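Local coordinates for Lmo2241 protein (Listeria monocytogenes, PDB 4HAM) that probably binds DNA as a GntR-family transcription factor, through a winged helix-turn-helix domain joined to a helical hairpin that pairs with a second subunit, at residues Y59-L62 / E63-E66; P88-L91 / A92-T96; G109-I112 / E113-H116. One frame throughout, in Å; residues are numbered along the deposited sequence. Where two conformers were deposited one is given.

Contact 1: Y59-L62 / E63-E66; sequences YQEL and ERQE
Glu63 N donates to Tyr59 O at 2.9 Å in the last turn of helix 52-64, which by its place in the winged helix-turn-helix is probably the recognition helix; a Schellman motif at Glu66 closes that turn. Glu63 OE1 is hydrogen-bonded to Thr70 OG1 on strand 68-71, so a long acidic side chain here ties the helix end to the wing. Arg64 N repeats the helical bond to Gln60 O. The Arg64 side chain, extended from CG to NE, runs far enough to bring NH1 within 3.3 Å of Glu61 OE1. This salt bridge uses the syn lone pair of OE1; OE1 itself lies near the guanidinium plane, while the carboxylate stands almost perpendicular to that plane (85°). At Gln65 the backbone N bonds to Glu61 O (3.0 Å) and the side-chain NE2 to Glu61 OE2 (2.8 Å), the latter nearly straight at 168° and on the anti lone pair. A bend at chi2 (60°) turns the Glu61 carboxylate along the helix, where one oxygen serves each partner. The amide suits this place because its other end, OE1, accepts from Lys24 of helix 15-29, the helix whose Val20 and Ile23 pack on buried Leu62. Glu66 then leaves the helix with positive phi, and its N donates to Glu63 O at 3.0 Å.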
# COMPACT_ATOMS: atom_id res chain seq x y z
N TYR A 59 5.94 18.95 -3.56
CA TYR A 59 6.83 19.18 -4.70
C TYR A 59 8.21 18.56 -4.49
O TYR A 59 8.83 18.07 -5.45
CB TYR A 59 6.98 20.68 -4.97
CG TYR A 59 5.88 21.27 -5.86
CD1 TYR A 59 6.16 22.32 -6.73
CD2 TYR A 59 4.57 20.79 -5.82
CE1 TYR A 59 5.19 22.87 -7.54
CE2 TYR A 59 3.58 21.34 -6.63
CZ TYR A 59 3.90 22.38 -7.49
OH TYR A 59 2.95 22.95 -8.31
N GLN A 60 8.71 18.60 -3.26
CA GLN A 60 9.98 17.93 -2.95
C GLN A 60 9.88 16.43 -3.19
O GLN A 60 10.81 15.80 -3.72
CB GLN A 60 10.39 18.18 -1.50
CG GLN A 60 10.87 19.58 -1.24
CD GLN A 60 11.34 19.78 0.20
OE1 GLN A 60 11.67 18.81 0.89
NE2 GLN A 60 11.37 21.03 0.65
N GLU A 61 8.76 15.84 -2.80
CA GLU A 61 8.55 14.41 -2.99
C GLU A 61 8.38 14.07 -4.47
O GLU A 61 8.92 13.07 -4.97
CB GLU A 61 7.36 13.92 -2.16
CG GLU A 61 7.07 12.43 -2.31
CD GLU A 61 8.25 11.54 -1.90
OE1 GLU A 61 9.06 11.96 -1.02
OE2 GLU A 61 8.36 10.42 -2.45
N LEU A 62 7.64 14.92 -5.19
CA LEU A 62 7.52 14.77 -6.64
C LEU A 62 8.88 14.86 -7.36
O LEU A 62 9.13 14.12 -8.29
CB LEU A 62 6.55 15.80 -7.21
CG LEU A 62 5.07 15.49 -6.96
CD1 LEU A 62 4.23 16.74 -7.15
CD2 LEU A 62 4.63 14.39 -7.91
N GLU A 63 9.74 15.77 -6.93
CA GLU A 63 11.07 15.88 -7.55
C GLU A 63 11.95 14.69 -7.17
O GLU A 63 12.74 14.21 -7.98
CB GLU A 63 11.75 17.20 -7.17
CG GLU A 63 13.05 17.46 -7.94
CD GLU A 63 13.33 18.94 -8.21
OE1 GLU A 63 12.69 19.81 -7.58
OE2 GLU A 63 14.20 19.23 -9.06
N ARG A 64 11.82 14.22 -5.94
CA ARG A 64 12.55 13.04 -5.51
C ARG A 64 12.21 11.84 -6.40
O ARG A 64 13.09 11.08 -6.80
CB ARG A 64 12.21 12.72 -4.06
CG ARG A 64 12.89 11.50 -3.51
CD ARG A 64 12.27 11.13 -2.17
NE ARG A 64 12.80 9.88 -1.63
CZ ARG A 64 12.27 9.23 -0.60
NH1 ARG A 64 11.19 9.72 -0.00
NH2 ARG A 64 12.81 8.10 -0.17
N GLN A 65 10.93 11.70 -6.72
CA GLN A 65 10.45 10.58 -7.53
C GLN A 65 10.67 10.85 -9.01
O GLN A 65 10.33 10.02 -9.85
CB GLN A 65 8.96 10.30 -7.26
CG GLN A 65 8.69 9.75 -5.87
CD GLN A 65 7.25 9.29 -5.68
OE1 GLN A 65 6.63 8.75 -6.60
NE2 GLN A 65 6.71 9.52 -4.50
N GLU A 66 11.24 12.02 -9.32
CA GLU A 66 11.53 12.45 -10.69
C GLU A 66 10.28 12.63 -11.56
O GLU A 66 10.31 12.43 -12.76
CB GLU A 66 12.58 11.54 -11.35
CG GLU A 66 13.86 11.45 -10.53
CD GLU A 66 15.05 10.91 -11.30
OE1 GLU A 66 14.86 10.36 -12.41
OE2 GLU A 66 16.18 11.04 -10.80

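Contact 2: P88-L91 / A92-T96; sequences PKKL and AETRT. With SO4 (sulfate ion), chain B.
Leu91 O lies 3.9 Å above the plane of the Arg95 guanidinium, over its centre, and Ala92 N sits on the same face, nearer the rim. A turn at chi3 (-65°) folds the arginine back over the preceding helical turn. Its NH2 then rests 3.9 Å from Leu91 CB, and its NH1 reaches a water that in turn donates to Pro88 O, a carbonyl already accepting from Ala92 N. The second flat group, the Glu93 carboxylate, has OE2 beside Lys89 CE at 3.4 Å, while Lys89 NZ stays 4.5 Å from OE2, too far for a salt bridge. A water accepts from Lys90 NZ and donates to Glu93 OE1, probably relaying part of the attraction between these charges. Lys90 O is gripped twice: Thr94 N (2.9 Å) and Thr94 OG1 (2.7 Å) come to it from opposite faces of its carbonyl plane. Threonine fits this buried place because OG1, beside its own backbone N (chi1 -55°), meets its polarity twice, donating to the preceding turn and accepting from a water at 2.7 Å. Thr96 OG1 donates at 2.7 Å to O2 of a sulfate ion, probably from the crystallisation liquor; Ser11 and Gln12 of the second subunit also hold that ion. All this belongs to the opening turns of helix 88-107, whose Lys90, Leu91, Thr94 and Arg95 pack respectively on Leu108, Val110, Leu105 and Tyr122 of the second subunit, consistent with a four-helix bundle formed by the two helical hairpins.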
# COMPACT_ATOMS: atom_id res chain seq x y z
N PRO A 88 14.62 1.03 -10.01
CA PRO A 88 14.43 -0.37 -9.63
C PRO A 88 14.05 -0.51 -8.16
O PRO A 88 13.23 -1.36 -7.81
CB PRO A 88 15.80 -0.99 -9.89
CG PRO A 88 16.42 -0.11 -10.94
CD PRO A 88 15.96 1.27 -10.59
N LYS A 89 14.64 0.33 -7.31
CA LYS A 89 14.31 0.33 -5.89
C LYS A 89 12.86 0.73 -5.64
O LYS A 89 12.17 0.13 -4.81
CB LYS A 89 15.26 1.24 -5.11
CG LYS A 89 15.08 1.17 -3.60
CD LYS A 89 16.02 2.13 -2.89
CE LYS A 89 15.81 2.09 -1.38
NZ LYS A 89 16.81 2.92 -0.65
N LYS A 90 12.38 1.75 -6.36
CA LYS A 90 10.99 2.18 -6.20
C LYS A 90 10.04 1.09 -6.70
O LYS A 90 9.00 0.85 -6.10
CB LYS A 90 10.73 3.51 -6.92
CG LYS A 90 9.30 4.06 -6.77
CD LYS A 90 9.02 4.53 -5.35
CE LYS A 90 7.66 5.23 -5.26
NZ LYS A 90 7.34 5.60 -3.85
N LEU A 91 10.41 0.45 -7.80
CA LEU A 91 9.63 -0.65 -8.36
C LEU A 91 9.50 -1.79 -7.36
O LEU A 91 8.40 -2.32 -7.13
CB LEU A 91 10.29 -1.17 -9.63
CG LEU A 91 9.71 -0.74 -10.97
CD1 LEU A 91 10.62 -1.19 -12.12
CD2 LEU A 91 8.30 -1.29 -11.12
N ALA A 92 10.63 -2.16 -6.78
CA ALA A 92 10.71 -3.21 -5.78
C ALA A 92 9.83 -2.88 -4.57
O ALA A 92 9.07 -3.72 -4.10
CB ALA A 92 12.15 -3.39 -5.34
N GLU A 93 9.95 -1.64 -4.08
CA GLU A 93 9.16 -1.21 -2.94
C GLU A 93 7.67 -1.22 -3.25
O GLU A 93 6.85 -1.55 -2.39
CB GLU A 93 9.58 0.20 -2.52
CG GLU A 93 10.91 0.23 -1.79
CD GLU A 93 11.43 1.64 -1.59
OE1 GLU A 93 10.81 2.60 -2.11
OE2 GLU A 93 12.47 1.78 -0.91
N THR A 94 7.32 -0.86 -4.48
CA THR A 94 5.93 -0.78 -4.88
C THR A 94 5.35 -2.17 -5.06
O THR A 94 4.20 -2.42 -4.70
CB THR A 94 5.76 0.06 -6.16
OG1 THR A 94 6.34 1.36 -5.96
CG2 THR A 94 4.28 0.24 -6.49
N ARG A 95 6.15 -3.10 -5.59
CA ARG A 95 5.73 -4.50 -5.67
C ARG A 95 5.47 -5.11 -4.30
O ARG A 95 4.53 -5.89 -4.11
CB ARG A 95 6.76 -5.34 -6.45
CG ARG A 95 6.73 -5.09 -7.96
CD ARG A 95 7.51 -6.15 -8.72
NE ARG A 95 8.93 -6.09 -8.40
CZ ARG A 95 9.84 -5.50 -9.16
NH1 ARG A 95 11.11 -5.49 -8.77
NH2 ARG A 95 9.49 -4.93 -10.30
N THR A 96 6.30 -4.76 -3.33
CA THR A 96 6.07 -5.21 -1.95
C THR A 96 4.74 -4.66 -1.43
O THR A 96 3.96 -5.38 -0.80
CB THR A 96 7.22 -4.79 -1.02
OG1 THR A 96 8.39 -5.53 -1.38
CG2 THR A 96 6.89 -5.10 0.44
S SO4 B . 11.11 -3.88 0.79
O1 SO4 B . 12.54 -4.18 0.89
O2 SO4 B . 10.63 -4.25 -0.54
O3 SO4 B . 10.38 -4.63 1.80
O4 SO4 B . 10.90 -2.45 1.01
O HOH W 1 13.25 -3.45 -9.37
O HOH W 2 5.10 2.96 -4.19
O HOH W 3 8.13 3.46 -1.92

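Contact 3: G109-I112 / E113-H116; sequences GVNI and EEIH
Asn111 and Glu114 run across each other at about a right angle, their amide and carboxylate planes 38° apart, and each side chain reaches the other's backbone. Asn111 OD1 accepts from Glu114 N at 2.8 Å, with the donor almost in line with the side-chain C=O (169°). Asparagine suits the place because its short side chain carries a carbonyl acceptor to a helix-start N-H, turned there by chi1 (63°). In return, in one of two conformers, Glu114 OE1 takes Asn111 N at 2.9 Å on its anti lone pair, a less certain bond. This reciprocal pair is a capping box, with Asn111 as N-cap of helix 112-127. Before it, Gly109 has the positive phi of a Schellman motif ending the previous helix. Val110 lays CG1 alongside Glu114 CB (3.6 Å) and against Ile115 CG1 (3.9 Å), an apolar patch that Leu105 of helix 88-107 extends. On another side of the turn, Ile112 and His116 come together at a slant: Ile112 CG1 lies 3.5 Å from His116 NE2. In that ring, NE2 is hydrogen-bonded to Asp120 OD1 of the second subunit and ND1 to ND1 of the second subunit's His116.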
# COMPACT_ATOMS: atom_id res chain seq x y z
N GLY A 109 -11.31 -11.55 3.16
CA GLY A 109 -12.29 -12.37 2.47
C GLY A 109 -12.54 -12.01 1.02
O GLY A 109 -13.50 -12.49 0.43
N VAL A 110 -11.68 -11.17 0.44
CA VAL A 110 -11.81 -10.79 -0.96
C VAL A 110 -11.04 -11.79 -1.82
O VAL A 110 -9.84 -11.98 -1.64
CB VAL A 110 -11.26 -9.37 -1.20
CG1 VAL A 110 -11.45 -8.95 -2.66
CG2 VAL A 110 -11.92 -8.37 -0.27
N ASN A 111 -11.71 -12.45 -2.76
CA ASN A 111 -11.02 -13.45 -3.56
C ASN A 111 -10.24 -12.84 -4.72
O ASN A 111 -10.41 -11.67 -5.05
CB ASN A 111 -11.96 -14.59 -4.01
CG ASN A 111 -13.09 -14.11 -4.91
OD1 ASN A 111 -12.89 -13.30 -5.81
ND2 ASN A 111 -14.29 -14.65 -4.66
N ILE A 112 -9.37 -13.65 -5.32
CA ILE A 112 -8.50 -13.16 -6.39
C ILE A 112 -9.30 -12.67 -7.60
O ILE A 112 -8.89 -11.74 -8.29
CB ILE A 112 -7.46 -14.23 -6.80
CG1 ILE A 112 -6.47 -13.66 -7.80
CG2 ILE A 112 -8.15 -15.48 -7.34
CD1 ILE A 112 -5.79 -12.43 -7.30
N GLU A 113 -10.46 -13.28 -7.84
CA GLU A 113 -11.33 -12.85 -8.93
C GLU A 113 -11.79 -11.41 -8.72
O GLU A 113 -11.77 -10.60 -9.64
CB GLU A 113 -12.55 -13.77 -9.09
CG GLU A 113 -13.55 -13.28 -10.12
CD GLU A 113 -14.69 -14.27 -10.38
OE1 GLU A 113 -15.46 -14.57 -9.43
OE2 GLU A 113 -14.82 -14.74 -11.53
N GLU A 114 -12.20 -11.11 -7.49
CA GLU A 114 -12.64 -9.77 -7.11
C GLU A 114 -11.47 -8.78 -7.16
O GLU A 114 -11.65 -7.62 -7.53
CB GLU A 114 -13.27 -9.79 -5.71
CG GLU A 114 -14.57 -10.59 -5.64
CD GLU A 114 -15.09 -10.78 -4.22
OE1 GLU A 114 -14.32 -11.21 -3.34
OE2 GLU A 114 -16.29 -10.50 -3.99
N ILE A 115 -10.28 -9.24 -6.80
CA ILE A 115 -9.08 -8.42 -6.86
C ILE A 115 -8.70 -8.03 -8.30
O ILE A 115 -8.37 -6.88 -8.56
CB ILE A 115 -7.88 -9.10 -6.15
CG1 ILE A 115 -8.14 -9.17 -4.65
CG2 ILE A 115 -6.59 -8.34 -6.41
CD1 ILE A 115 -7.13 -10.03 -3.89
N HIS A 116 -8.78 -8.98 -9.23
CA HIS A 116 -8.53 -8.66 -10.64
C HIS A 116 -9.53 -7.62 -11.15
O HIS A 116 -9.16 -6.73 -11.91
CB HIS A 116 -8.60 -9.91 -11.52
CG HIS A 116 -7.42 -10.81 -11.38
ND1 HIS A 116 -6.13 -10.40 -11.65
CD2 HIS A 116 -7.33 -12.11 -11.01
CE1 HIS A 116 -5.30 -11.40 -11.44
NE2 HIS A 116 -6.00 -12.45 -11.05

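The three contacts follow one another along the chain without nesting or crossing, and each is local, joining residues three or four apart along a helix or at its end. Contact 1 ends helix 52-64 inside the winged helix-turn-helix, just before strand 68-71. After the wing strands, contact 2 begins helix 88-107; contacts 1 and 2 touch where Gln65 OE1 lies 3.9 Å from Lys90 CE, a packing contact between the winged helix-turn-helix part and the helical hairpin. Contact 3 lies at the turn between helices 88-107 and 112-127, its centre about 23 Å from that of contact 2 and about 33 Å from that of contact 1. Contacts 2 and 3 both lie where the hairpin meets the second subunit.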